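Uncharacterized protein (Helicobacter pylori, PDB 4O5J) probably mediates attachment of the bacterium to host cells by binding sialylated glycans through its extracellular, largely helical adhesion domain. Local coordinates at residues 64-67 and 68-72; 127-130 and 131-134; 346-349 and 350-353; 388-391 and 392-396. All coordinates share one frame; numbering follows the deposited sequence.

Contact 1: residues 64-67 and 68-72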
ATOM      1  N   LEU A  64     -20.222  -0.424  14.530  1.00 54.74           N
ATOM      2  CA  LEU A  64     -19.572  -1.741  14.661  1.00 57.00           C
ATOM      3  C   LEU A  64     -19.869  -2.560  13.422  1.00 61.53           C
ATOM      4  O   LEU A  64     -18.976  -3.185  12.851  1.00 59.96           O
ATOM      5  CB  LEU A  64     -20.082  -2.474  15.902  1.00 56.44           C
ATOM      6  CG  LEU A  64     -19.472  -3.861  16.118  1.00 59.04           C
ATOM      7  CD1 LEU A  64     -17.950  -3.795  16.243  1.00 53.26           C
ATOM      8  CD2 LEU A  64     -20.065  -4.532  17.343  1.00 49.87           C
ATOM      9  N   ASN A  65     -21.121  -2.523  12.974  1.00 61.48           N
ATOM     10  CA  ASN A  65     -21.469  -3.259  11.783  1.00 65.92           C
ATOM     11  C   ASN A  65     -20.682  -2.824  10.532  1.00 69.13           C
ATOM     12  O   ASN A  65     -20.335  -3.657   9.696  1.00 65.94           O
ATOM     13  CB  ASN A  65     -22.959  -3.218  11.518  1.00 73.03           C
ATOM     14  CG  ASN A  65     -23.332  -3.974  10.242  1.00100.57           C
ATOM     15  OD1 ASN A  65     -23.476  -3.392   9.172  1.00 99.85           O
ATOM     16  ND2 ASN A  65     -23.435  -5.285  10.342  1.00113.84           N
ATOM     17  N   TYR A  66     -20.410  -1.526  10.393  1.00 63.27           N
ATOM     18  CA  TYR A  66     -19.573  -1.077   9.298  1.00 52.29           C
ATOM     19  C   TYR A  66     -18.127  -1.637   9.436  1.00 60.36           C
ATOM     20  O   TYR A  66     -17.554  -2.182   8.481  1.00 61.15           O
ATOM     21  CB  TYR A  66     -19.545   0.465   9.239  1.00 51.82           C
ATOM     22  CG  TYR A  66     -18.394   0.889   8.370  1.00 63.04           C
ATOM     23  CD1 TYR A  66     -18.499   0.852   6.957  1.00 59.34           C
ATOM     24  CD2 TYR A  66     -17.149   1.231   8.935  1.00 60.68           C
ATOM     25  CE1 TYR A  66     -17.432   1.192   6.155  1.00 71.57           C
ATOM     26  CE2 TYR A  66     -16.075   1.587   8.131  1.00 65.66           C
ATOM     27  CZ  TYR A  66     -16.210   1.551   6.756  1.00 68.88           C
ATOM     28  OH  TYR A  66     -15.125   1.892   5.971  1.00 72.99           O
ATOM     29  N   LEU A  67     -17.530  -1.470  10.617  1.00 54.82           N
ATOM     30  CA  LEU A  67     -16.195  -1.946  10.890  1.00 51.65           C
ATOM     31  C   LEU A  67     -16.072  -3.425  10.517  1.00 59.26           C
ATOM     32  O   LEU A  67     -15.179  -3.822   9.719  1.00 60.29           O
ATOM     33  CB  LEU A  67     -15.916  -1.764  12.363  1.00 60.37           C
ATOM     34  CG  LEU A  67     -15.040  -0.605  12.861  1.00 52.04           C
ATOM     35  CD1 LEU A  67     -14.786   0.429  11.838  1.00 47.69           C
ATOM     36  CD2 LEU A  67     -15.576   0.018  14.126  1.00 43.78           C
ATOM     37  N   LYS A  68     -16.983  -4.233  11.053  1.00 55.07           N
ATOM     38  CA  LYS A  68     -16.966  -5.694  10.835  1.00 53.83           C
ATOM     39  C   LYS A  68     -17.200  -6.020   9.393  1.00 57.76           C
ATOM     40  O   LYS A  68     -16.585  -6.935   8.815  1.00 62.07           O
ATOM     41  CB  LYS A  68     -18.036  -6.416  11.664  1.00 44.91           C
ATOM     42  CG  LYS A  68     -17.778  -6.320  13.121  1.00 56.32           C
ATOM     43  CD  LYS A  68     -18.930  -6.924  13.925  1.00 61.80           C
ATOM     44  CE  LYS A  68     -18.479  -8.150  14.736  1.00 66.14           C
ATOM     45  NZ  LYS A  68     -18.336  -9.279  13.858  1.00 60.54           N
ATOM     46  N   SER A  69     -18.083  -5.267   8.766  1.00 53.80           N
ATOM     47  CA  SER A  69     -18.370  -5.566   7.389  1.00 54.18           C
ATOM     48  C   SER A  69     -17.119  -5.282   6.500  1.00 56.06           C
ATOM     49  O   SER A  69     -16.798  -6.018   5.538  1.00 61.49           O
ATOM     50  CB  SER A  69     -19.593  -4.779   7.013  1.00 57.45           C
ATOM     51  OG  SER A  69     -19.804  -4.959   5.660  1.00 78.58           O
ATOM     52  N   PHE A  70     -16.363  -4.247   6.849  1.00 56.37           N
ATOM     53  CA  PHE A  70     -15.163  -3.946   6.064  1.00 47.24           C
ATOM     54  C   PHE A  70     -14.158  -5.078   6.287  1.00 52.76           C
ATOM     55  O   PHE A  70     -13.548  -5.579   5.337  1.00 51.43           O
ATOM     56  CB  PHE A  70     -14.561  -2.627   6.504  1.00 47.48           C
ATOM     57  CG  PHE A  70     -13.219  -2.343   5.885  1.00 50.82           C
ATOM     58  CD1 PHE A  70     -13.140  -1.594   4.718  1.00 52.97           C
ATOM     59  CD2 PHE A  70     -12.050  -2.844   6.451  1.00 54.33           C
ATOM     60  CE1 PHE A  70     -11.886  -1.334   4.119  1.00 53.39           C
ATOM     61  CE2 PHE A  70     -10.817  -2.608   5.877  1.00 51.17           C
ATOM     62  CZ  PHE A  70     -10.725  -1.847   4.704  1.00 51.71           C
ATOM     63  N   THR A  71     -13.986  -5.494   7.540  1.00 45.00           N
ATOM     64  CA  THR A  71     -12.977  -6.519   7.821  1.00 46.38           C
ATOM     65  C   THR A  71     -13.323  -7.826   7.136  1.00 54.94           C
ATOM     66  O   THR A  71     -12.448  -8.532   6.668  1.00 54.28           O
ATOM     67  CB  THR A  71     -12.809  -6.749   9.303  1.00 49.94           C
ATOM     68  OG1 THR A  71     -12.427  -5.518   9.897  1.00 54.92           O
ATOM     69  CG2 THR A  71     -11.711  -7.819   9.583  1.00 46.69           C
ATOM     70  N   ASN A  72     -14.606  -8.138   7.078  1.00 60.48           N
ATOM     71  CA  ASN A  72     -15.046  -9.352   6.444  1.00 63.11           C
ATOM     72  C   ASN A  72     -14.647  -9.381   4.976  1.00 60.94           C
ATOM     73  O   ASN A  72     -14.064 -10.367   4.520  1.00 61.80           O
ATOM     74  CB  ASN A  72     -16.550  -9.493   6.592  1.00 67.52           C
ATOM     75  CG  ASN A  72     -17.029 -10.868   6.184  1.00 93.26           C
ATOM     76  OD1 ASN A  72     -16.694 -11.857   6.839  1.00114.19           O
ATOM     77  ND2 ASN A  72     -17.774 -10.954   5.082  1.00 81.59           N
TER
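L64 and K68 meet one helical turn apart: CG of L64 lies 3.8 Å from CD of K68, and CD1 of L64 packs against CG and CD of the same chain. L64 holds its CG anti to the backbone N (chi1 180°), which brings its isobutyl branch across the lysine methylenes at a slant. The lysine chain then bends at chi3 and chi4 and leads its ammonium away, where NZ makes a weak hydrogen bond to the hydroxyl of S267. Beneath this pair, K68 N bonds L64 O at 2.9 Å with a nearly straight N-H (174°). At N65 the carbonyl accepts S69 N from above its plane, and CB of S69 sits 3.0 Å from N65 O. Y66 comes next: F70 N bonds its carbonyl oxygen, while its hydroxyl oxygen OH comes to 4.2 Å of F70 CD1, approaching that ring obliquely. Y66 lies on Y357, R360 and A364 of helix 343-396; F70 packs edge-to-face with Y357 and touches I298 of helix 281-309. The carbonyl oxygen of L67 takes T71 N at 3.0 Å and also the side-chain amide of Q294, two bonds on one buried acceptor. T71 OG1 lies 3.2 Å from L67 O. This i/i+4 ladder, with a lysine on one flank and aromatics and L67 turned to helices 281-309 and 343-396, is typical of a long amphipathic helix in a helical bundle.

Contact 2: residues 127-130 and 131-134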
ATOM      1  N   PRO A 127      21.707  -9.103 -23.679  1.00 24.82           N
ATOM      2  CA  PRO A 127      22.059  -8.239 -24.828  1.00 26.06           C
ATOM      3  C   PRO A 127      23.473  -8.504 -25.240  1.00 31.28           C
ATOM      4  O   PRO A 127      24.233  -9.074 -24.476  1.00 32.21           O
ATOM      5  CB  PRO A 127      21.995  -6.804 -24.235  1.00 26.60           C
ATOM      6  CG  PRO A 127      22.295  -6.938 -22.778  1.00 21.55           C
ATOM      7  CD  PRO A 127      21.704  -8.374 -22.368  1.00 20.31           C
ATOM      8  N   PRO A 128      23.864  -8.076 -26.455  1.00 27.66           N
ATOM      9  CA  PRO A 128      25.264  -8.245 -26.804  1.00 33.41           C
ATOM     10  C   PRO A 128      26.214  -7.392 -25.921  1.00 38.43           C
ATOM     11  O   PRO A 128      25.811  -6.368 -25.372  1.00 35.49           O
ATOM     12  CB  PRO A 128      25.331  -7.781 -28.258  1.00 27.59           C
ATOM     13  CG  PRO A 128      24.134  -6.902 -28.421  1.00 30.85           C
ATOM     14  CD  PRO A 128      23.072  -7.431 -27.518  1.00 29.32           C
ATOM     15  N   PHE A 129      27.476  -7.822 -25.829  1.00 36.48           N
ATOM     16  CA  PHE A 129      28.445  -7.170 -24.983  1.00 35.79           C
ATOM     17  C   PHE A 129      28.720  -5.720 -25.426  1.00 40.27           C
ATOM     18  O   PHE A 129      28.978  -4.859 -24.570  1.00 38.72           O
ATOM     19  CB  PHE A 129      29.737  -7.921 -25.037  1.00 37.27           C
ATOM     20  CG  PHE A 129      30.786  -7.348 -24.167  1.00 42.62           C
ATOM     21  CD1 PHE A 129      30.603  -7.265 -22.778  1.00 42.99           C
ATOM     22  CD2 PHE A 129      31.984  -6.915 -24.705  1.00 56.83           C
ATOM     23  CE1 PHE A 129      31.594  -6.730 -21.944  1.00 52.84           C
ATOM     24  CE2 PHE A 129      32.983  -6.413 -23.864  1.00 68.58           C
ATOM     25  CZ  PHE A 129      32.777  -6.323 -22.484  1.00 56.88           C
ATOM     26  N   LYS A 130      28.669  -5.430 -26.738  1.00 33.96           N
ATOM     27  CA  LYS A 130      28.937  -4.070 -27.256  1.00 34.00           C
ATOM     28  C   LYS A 130      28.017  -3.041 -26.603  1.00 38.51           C
ATOM     29  O   LYS A 130      28.291  -1.847 -26.588  1.00 39.93           O
ATOM     30  CB  LYS A 130      28.730  -4.037 -28.745  1.00 37.20           C
ATOM     31  CG  LYS A 130      27.310  -4.128 -29.188  1.00 46.32           C
ATOM     32  CD  LYS A 130      27.243  -4.203 -30.728  1.00 46.94           C
ATOM     33  CE  LYS A 130      25.772  -4.407 -31.138  1.00 52.89           C
ATOM     34  NZ  LYS A 130      25.572  -4.522 -32.608  1.00 53.69           N
ATOM     35  N   THR A 131      26.922  -3.528 -26.047  1.00 37.06           N
ATOM     36  CA  THR A 131      25.963  -2.717 -25.316  1.00 33.49           C
ATOM     37  C   THR A 131      26.630  -2.023 -24.103  1.00 35.73           C
ATOM     38  O   THR A 131      26.281  -0.895 -23.754  1.00 33.52           O
ATOM     39  CB  THR A 131      24.808  -3.645 -24.946  1.00 37.67           C
ATOM     40  OG1 THR A 131      23.649  -3.223 -25.586  1.00 42.64           O
ATOM     41  CG2 THR A 131      24.594  -3.851 -23.505  1.00 30.08           C
ATOM     42  N   ILE A 132      27.590  -2.688 -23.465  1.00 34.99           N
ATOM     43  CA  ILE A 132      28.320  -2.127 -22.355  1.00 35.61           C
ATOM     44  C   ILE A 132      29.172  -0.919 -22.832  1.00 37.10           C
ATOM     45  O   ILE A 132      29.208   0.134 -22.189  1.00 34.47           O
ATOM     46  CB  ILE A 132      29.304  -3.158 -21.729  1.00 36.14           C
ATOM     47  CG1 ILE A 132      28.550  -4.280 -21.024  1.00 37.34           C
ATOM     48  CG2 ILE A 132      30.263  -2.489 -20.698  1.00 28.81           C
ATOM     49  CD1 ILE A 132      27.620  -3.819 -19.939  1.00 44.49           C
ATOM     50  N   ILE A 133      29.886  -1.087 -23.927  1.00 34.97           N
ATOM     51  CA  ILE A 133      30.664  -0.021 -24.507  1.00 34.82           C
ATOM     52  C   ILE A 133      29.732   1.180 -24.884  1.00 38.21           C
ATOM     53  O   ILE A 133      30.028   2.328 -24.541  1.00 34.99           O
ATOM     54  CB  ILE A 133      31.426  -0.520 -25.735  1.00 34.24           C
ATOM     55  CG1 ILE A 133      32.637  -1.334 -25.230  1.00 39.75           C
ATOM     56  CG2 ILE A 133      31.919   0.641 -26.621  1.00 33.76           C
ATOM     57  CD1 ILE A 133      33.330  -2.096 -26.314  1.00 43.02           C
ATOM     58  N   GLU A 134      28.610   0.907 -25.555  1.00 35.72           N
ATOM     59  CA  GLU A 134      27.725   1.933 -26.056  1.00 29.47           C
ATOM     60  C   GLU A 134      27.031   2.670 -24.937  1.00 36.03           C
ATOM     61  O   GLU A 134      26.973   3.907 -24.958  1.00 36.91           O
ATOM     62  CB  GLU A 134      26.692   1.320 -26.971  1.00 31.56           C
ATOM     63  CG  GLU A 134      27.294   0.693 -28.205  1.00 36.97           C
ATOM     64  CD  GLU A 134      26.317  -0.248 -28.921  1.00 48.96           C
ATOM     65  OE1 GLU A 134      25.344  -0.731 -28.252  1.00 38.89           O
ATOM     66  OE2 GLU A 134      26.497  -0.520 -30.145  1.00 39.01           O
TER
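T131 fits against the two prolines that precede its helix. Its CB lies 2.9 Å from P128 O, a close approach made as T131 N bonds that same oxygen at 3.1 Å from well above the carbonyl plane. From CB the methyl CG2 runs to P127, 3.9 Å from its CG and little farther from its CB, the two side chains crossing at about a right angle. The other branch, OG1, makes a weak hydrogen bond to OD1 of N218, and M215 of strand 214-215 touches the same side chain. The extended P127-P128 pair thus leads straight into the first turn of the short helix 130-135, in the loop-rich end of the adhesion domain. I132 N bonds F129 O at 2.8 Å, again from above the plane, an i/i+3 bond. F129 carries its ring forward to I132, CG anti to the backbone N (chi1 -178°), and CE1 comes 4.0 Å from CG1 of I132; F109 packs edge-to-face with the ring. E134 N bonds K130 O in the carbonyl plane. K130 and E134 remain more loosely paired: OE2 of E134 touches the lysine methylene CD at 3.8 Å, while NZ of K130 stays 4.8 Å from that oxygen, so any attraction of their charges probably acts without direct contact.

Contact 3: residues 346-349 and 350-353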
ATOM      1  N   GLU A 346      -5.741  -0.942 -11.169  1.00 48.35           N
ATOM      2  CA  GLU A 346      -5.576  -1.422  -9.791  1.00 45.69           C
ATOM      3  C   GLU A 346      -5.121  -0.293  -8.861  1.00 45.14           C
ATOM      4  O   GLU A 346      -5.581  -0.184  -7.709  1.00 54.31           O
ATOM      5  CB  GLU A 346      -4.557  -2.535  -9.773  1.00 43.00           C
ATOM      6  CG  GLU A 346      -5.070  -3.765 -10.465  1.00 47.01           C
ATOM      7  CD  GLU A 346      -3.968  -4.803 -10.705  1.00 48.77           C
ATOM      8  OE1 GLU A 346      -2.775  -4.510 -10.483  1.00 54.02           O
ATOM      9  OE2 GLU A 346      -4.281  -5.919 -11.144  1.00 60.94           O
ATOM     10  N   VAL A 347      -4.209   0.541  -9.344  1.00 39.69           N
ATOM     11  CA  VAL A 347      -3.730   1.680  -8.583  1.00 42.51           C
ATOM     12  C   VAL A 347      -4.884   2.660  -8.307  1.00 47.19           C
ATOM     13  O   VAL A 347      -5.056   3.146  -7.173  1.00 49.51           O
ATOM     14  CB  VAL A 347      -2.575   2.404  -9.314  1.00 42.76           C
ATOM     15  CG1 VAL A 347      -2.248   3.742  -8.627  1.00 40.99           C
ATOM     16  CG2 VAL A 347      -1.368   1.480  -9.372  1.00 41.42           C
ATOM     17  N   GLN A 348      -5.697   2.923  -9.328  1.00 49.53           N
ATOM     18  CA  GLN A 348      -6.828   3.850  -9.150  1.00 53.88           C
ATOM     19  C   GLN A 348      -7.809   3.267  -8.148  1.00 51.65           C
ATOM     20  O   GLN A 348      -8.409   3.976  -7.356  1.00 54.01           O
ATOM     21  CB  GLN A 348      -7.531   4.105 -10.460  1.00 59.85           C
ATOM     22  CG  GLN A 348      -6.662   4.905 -11.449  1.00 77.87           C
ATOM     23  CD  GLN A 348      -6.071   6.196 -10.850  1.00 91.08           C
ATOM     24  OE1 GLN A 348      -6.810   7.053 -10.334  1.00 93.11           O
ATOM     25  NE2 GLN A 348      -4.737   6.343 -10.934  1.00 80.04           N
ATOM     26  N   THR A 349      -7.968   1.951  -8.177  1.00 47.56           N
ATOM     27  CA  THR A 349      -8.844   1.301  -7.189  1.00 45.19           C
ATOM     28  C   THR A 349      -8.363   1.541  -5.749  1.00 51.56           C
ATOM     29  O   THR A 349      -9.198   1.711  -4.842  1.00 56.17           O
ATOM     30  CB  THR A 349      -8.981  -0.187  -7.482  1.00 48.22           C
ATOM     31  OG1 THR A 349      -9.598  -0.341  -8.773  1.00 55.45           O
ATOM     32  CG2 THR A 349      -9.777  -0.929  -6.423  1.00 41.55           C
ATOM     33  N   ILE A 350      -7.049   1.522  -5.516  1.00 48.10           N
ATOM     34  CA  ILE A 350      -6.522   1.848  -4.199  1.00 41.37           C
ATOM     35  C   ILE A 350      -6.967   3.265  -3.833  1.00 41.95           C
ATOM     36  O   ILE A 350      -7.431   3.509  -2.731  1.00 49.25           O
ATOM     37  CB  ILE A 350      -5.005   1.850  -4.160  1.00 39.69           C
ATOM     38  CG1 ILE A 350      -4.456   0.522  -4.643  1.00 39.22           C
ATOM     39  CG2 ILE A 350      -4.564   2.079  -2.732  1.00 36.39           C
ATOM     40  CD1 ILE A 350      -2.933   0.489  -4.593  1.00 43.13           C
ATOM     41  N   LYS A 351      -6.796   4.190  -4.759  1.00 40.58           N
ATOM     42  CA  LYS A 351      -7.197   5.597  -4.507  1.00 45.33           C
ATOM     43  C   LYS A 351      -8.699   5.703  -4.190  1.00 50.64           C
ATOM     44  O   LYS A 351      -9.095   6.375  -3.232  1.00 55.48           O
ATOM     45  CB  LYS A 351      -6.872   6.458  -5.727  1.00 48.57           C
ATOM     46  CG  LYS A 351      -7.348   7.916  -5.620  1.00 47.59           C
ATOM     47  CD  LYS A 351      -7.111   8.674  -6.924  1.00 53.21           C
ATOM     48  CE  LYS A 351      -7.739  10.060  -6.828  1.00 66.26           C
ATOM     49  NZ  LYS A 351      -7.564  10.666  -8.144  1.00 79.28           N
ATOM     50  N   ASN A 352      -9.539   5.030  -4.978  1.00 51.44           N
ATOM     51  CA  ASN A 352     -10.983   5.028  -4.682  1.00 54.28           C
ATOM     52  C   ASN A 352     -11.334   4.374  -3.374  1.00 54.77           C
ATOM     53  O   ASN A 352     -12.195   4.891  -2.654  1.00 61.92           O
ATOM     54  CB  ASN A 352     -11.746   4.342  -5.781  1.00 57.41           C
ATOM     55  CG  ASN A 352     -11.579   5.058  -7.082  1.00 75.39           C
ATOM     56  OD1 ASN A 352     -11.115   6.193  -7.100  1.00 78.45           O
ATOM     57  ND2 ASN A 352     -11.936   4.411  -8.185  1.00 83.10           N
ATOM     58  N   ASN A 353     -10.695   3.232  -3.058  1.00 52.59           N
ATOM     59  CA  ASN A 353     -10.965   2.554  -1.792  1.00 48.82           C
ATOM     60  C   ASN A 353     -10.631   3.470  -0.622  1.00 49.23           C
ATOM     61  O   ASN A 353     -11.398   3.591   0.328  1.00 56.77           O
ATOM     62  CB  ASN A 353     -10.093   1.316  -1.662  1.00 46.74           C
ATOM     63  CG  ASN A 353     -10.517   0.215  -2.582  1.00 45.76           C
ATOM     64  OD1 ASN A 353     -11.623   0.238  -3.138  1.00 52.54           O
ATOM     65  ND2 ASN A 353      -9.657  -0.756  -2.767  1.00 41.20           N
TER
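T349 and N353 form the close-fitting side of this helical turn. N353 N bonds T349 O at 2.8 Å, and the asparagine amide folds back over the same carbonyl, its CG 3.0 Å from T349 O. N353 has CG anti to its carbonyl carbon (chi1 -72°), which brings ND2 within 3.7 Å of the T349 methyl CG2. The threonine hydroxyl instead bonds the carbonyl of Q345. I350 packs as closely, CG1 3.3 Å from E346 O, and faces F305 of helix 281-309 together with V347. N85 of helix 82-101 touches both T349 and I350, and its ND2 bonds E346 O, which already accepts I350 N; P82 touches N353.

On the other flank Q348 and K351 run next to each other in the same direction. Q348 bends at chi2 (-51°), and its OE1 meets the lysine methylene CD, at 3.8 Å, rather than the ammonium. K351 is extended and touches F305 as well. Q348 O takes N352 N at 2.8 Å; the N352 amide lies beside that oxygen without a hydrogen bond. Chemically, E346 O accepts two hydrogen bonds, whereas Q348 and K351 meet by van der Waals contact; hydrogen bonding across this turn comes from the backbone.

Contact 4: residues 388-391 and 392-396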
ATOM      1  N   ALA A 388     -17.314  27.330  32.526  1.00 52.08           N
ATOM      2  CA  ALA A 388     -18.144  28.261  31.778  1.00 55.57           C
ATOM      3  C   ALA A 388     -19.098  29.048  32.692  1.00 61.94           C
ATOM      4  O   ALA A 388     -19.164  30.257  32.611  1.00 64.04           O
ATOM      5  CB  ALA A 388     -18.926  27.522  30.711  1.00 46.87           C
ATOM      6  N   LYS A 389     -19.835  28.365  33.569  1.00 56.25           N
ATOM      7  CA  LYS A 389     -20.781  29.016  34.484  1.00 55.53           C
ATOM      8  C   LYS A 389     -20.061  30.088  35.302  1.00 63.11           C
ATOM      9  O   LYS A 389     -20.565  31.215  35.459  1.00 63.55           O
ATOM     10  CB  LYS A 389     -21.399  27.978  35.412  1.00 57.29           C
ATOM     11  CG  LYS A 389     -22.409  28.517  36.354  1.00 58.00           C
ATOM     12  CD  LYS A 389     -23.046  27.448  37.240  1.00 74.63           C
ATOM     13  CE  LYS A 389     -23.831  28.210  38.286  1.00 85.24           C
ATOM     14  NZ  LYS A 389     -24.508  27.346  39.264  1.00 93.96           N
ATOM     15  N   THR A 390     -18.866  29.749  35.781  1.00 60.05           N
ATOM     16  CA  THR A 390     -18.049  30.655  36.571  1.00 53.72           C
ATOM     17  C   THR A 390     -17.607  31.893  35.768  1.00 62.79           C
ATOM     18  O   THR A 390     -17.748  33.034  36.223  1.00 62.30           O
ATOM     19  CB  THR A 390     -16.808  29.922  37.073  1.00 59.92           C
ATOM     20  OG1 THR A 390     -17.256  28.959  38.026  1.00 66.32           O
ATOM     21  CG2 THR A 390     -15.820  30.867  37.735  1.00 63.33           C
ATOM     22  N   LEU A 391     -17.058  31.638  34.586  1.00 64.97           N
ATOM     23  CA  LEU A 391     -16.510  32.659  33.724  1.00 60.40           C
ATOM     24  C   LEU A 391     -17.625  33.629  33.292  1.00 67.74           C
ATOM     25  O   LEU A 391     -17.455  34.877  33.305  1.00 61.34           O
ATOM     26  CB  LEU A 391     -15.866  31.992  32.515  1.00 51.78           C
ATOM     27  CG  LEU A 391     -15.015  32.916  31.673  1.00 56.39           C
ATOM     28  CD1 LEU A 391     -14.193  33.862  32.527  1.00 67.96           C
ATOM     29  CD2 LEU A 391     -14.111  32.092  30.798  1.00 57.44           C
ATOM     30  N   SER A 392     -18.778  33.043  32.943  1.00 54.19           N
ATOM     31  CA  SER A 392     -19.923  33.823  32.512  1.00 57.66           C
ATOM     32  C   SER A 392     -20.331  34.788  33.643  1.00 55.14           C
ATOM     33  O   SER A 392     -20.695  35.958  33.395  1.00 45.29           O
ATOM     34  CB  SER A 392     -21.076  32.910  32.132  1.00 54.82           C
ATOM     35  OG  SER A 392     -22.186  33.667  31.655  1.00 50.81           O
ATOM     36  N   GLU A 393     -20.275  34.287  34.874  1.00 54.04           N
ATOM     37  CA  GLU A 393     -20.643  35.093  36.020  1.00 48.47           C
ATOM     38  C   GLU A 393     -19.642  36.227  36.283  1.00 62.88           C
ATOM     39  O   GLU A 393     -20.069  37.373  36.607  1.00 60.05           O
ATOM     40  CB  GLU A 393     -20.818  34.230  37.234  1.00 49.56           C
ATOM     41  CG  GLU A 393     -20.990  35.038  38.489  1.00 67.52           C
ATOM     42  CD  GLU A 393     -21.437  34.161  39.638  1.00 85.35           C
ATOM     43  OE1 GLU A 393     -22.183  33.191  39.384  1.00108.57           O
ATOM     44  OE2 GLU A 393     -21.060  34.441  40.783  1.00102.18           O
ATOM     45  N   GLU A 394     -18.336  35.912  36.150  1.00 61.51           N
ATOM     46  CA  GLU A 394     -17.283  36.928  36.287  1.00 58.91           C
ATOM     47  C   GLU A 394     -17.469  38.050  35.269  1.00 66.21           C
ATOM     48  O   GLU A 394     -17.408  39.232  35.620  1.00 68.00           O
ATOM     49  CB  GLU A 394     -15.917  36.348  36.026  1.00 63.61           C
ATOM     50  CG  GLU A 394     -15.554  35.332  37.036  1.00 79.76           C
ATOM     51  CD  GLU A 394     -14.282  34.627  36.635  1.00109.78           C
ATOM     52  OE1 GLU A 394     -14.157  33.402  36.934  1.00112.99           O
ATOM     53  OE2 GLU A 394     -13.404  35.306  36.022  1.00106.30           O
ATOM     54  N   ILE A 395     -17.699  37.664  34.011  1.00 59.18           N
ATOM     55  CA  ILE A 395     -17.920  38.613  32.922  1.00 62.89           C
ATOM     56  C   ILE A 395     -19.139  39.503  33.197  1.00 67.74           C
ATOM     57  O   ILE A 395     -19.113  40.692  32.953  1.00 73.26           O
ATOM     58  CB  ILE A 395     -18.151  37.857  31.624  1.00 50.10           C
ATOM     59  CG1 ILE A 395     -16.875  37.124  31.253  1.00 51.11           C
ATOM     60  CG2 ILE A 395     -18.554  38.844  30.501  1.00 56.34           C
ATOM     61  CD1 ILE A 395     -17.007  36.476  29.897  1.00 58.72           C
ATOM     62  N   SER A 396     -20.187  38.900  33.739  1.00 61.94           N
ATOM     63  CA  SER A 396     -21.444  39.562  34.002  1.00 55.44           C
ATOM     64  C   SER A 396     -21.248  40.698  34.961  1.00 61.84           C
ATOM     65  O   SER A 396     -21.953  41.721  34.841  1.00 58.43           O
ATOM     66  CB  SER A 396     -22.446  38.595  34.586  1.00 56.47           C
ATOM     67  OG  SER A 396     -23.713  39.160  34.578  1.00 56.27           O
TER
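Residues 388-396 make regular alpha-helical turns, with S392, E393, E394 and I395 each giving a backbone N-H to the carbonyl four residues earlier; the I395 N to L391 O bond is 2.9 Å long and almost straight (170°). On this frame T390 and E394 make the nearest side-chain meeting: carboxylate oxygen OE1 of E394 lies 3.1 Å from methyl CG2 of T390. E394 reaches back along the helix with CG anti to its carbonyl carbon (chi1 -65°) and an extended chain, so CG passes 3.3 Å from T390 O before the carboxylate arrives between two neighbours. Its second oxygen, OE2, stands 3.9 Å from CD1 of L391 and forms a long, weak ion pair with K33. T390 directs its hydroxyl elsewhere, to the carbonyl of N386. L391 places CG anti to its backbone N (chi1 -168°), and CD1 extends to 4.4 Å of CG1 of I395, a loose aliphatic pair. That same CG1 sits much closer, 3.1 Å, to L391 O. On the exposed side E393 forms a salt bridge with K397, one turn onward, while K389 NZ remains 6.3 Å from E393 OE1. The buried side faces helix 29-54: A388 meets L41, L391 lies on Q36 and Y40, and I395 on Y34, pairing the final turns of helix 343-396 with the first long helix of the chain.

How the contacts relate
The four contacts follow one another along the chain without interlacing. Contact 1 lies on helix 57-76, contact 2 at the start of the short helix 130-135, and contacts 3 and 4 on the same long helix 343-396, their centres about 52 Å apart. Contacts 1 and 3 come closest, with nearest atoms about 6 Å apart, and both face helix 281-309 within the helical body. Contacts 2 and 4 lie on opposite sides of the chain's centre, about 84 Å between centres. The molecule is therefore elongated: a loop-rich end, a central bundle, and a two-helix stem where the chain's two modelled ends converge, consistent with an adhesin that projects from the outer membrane.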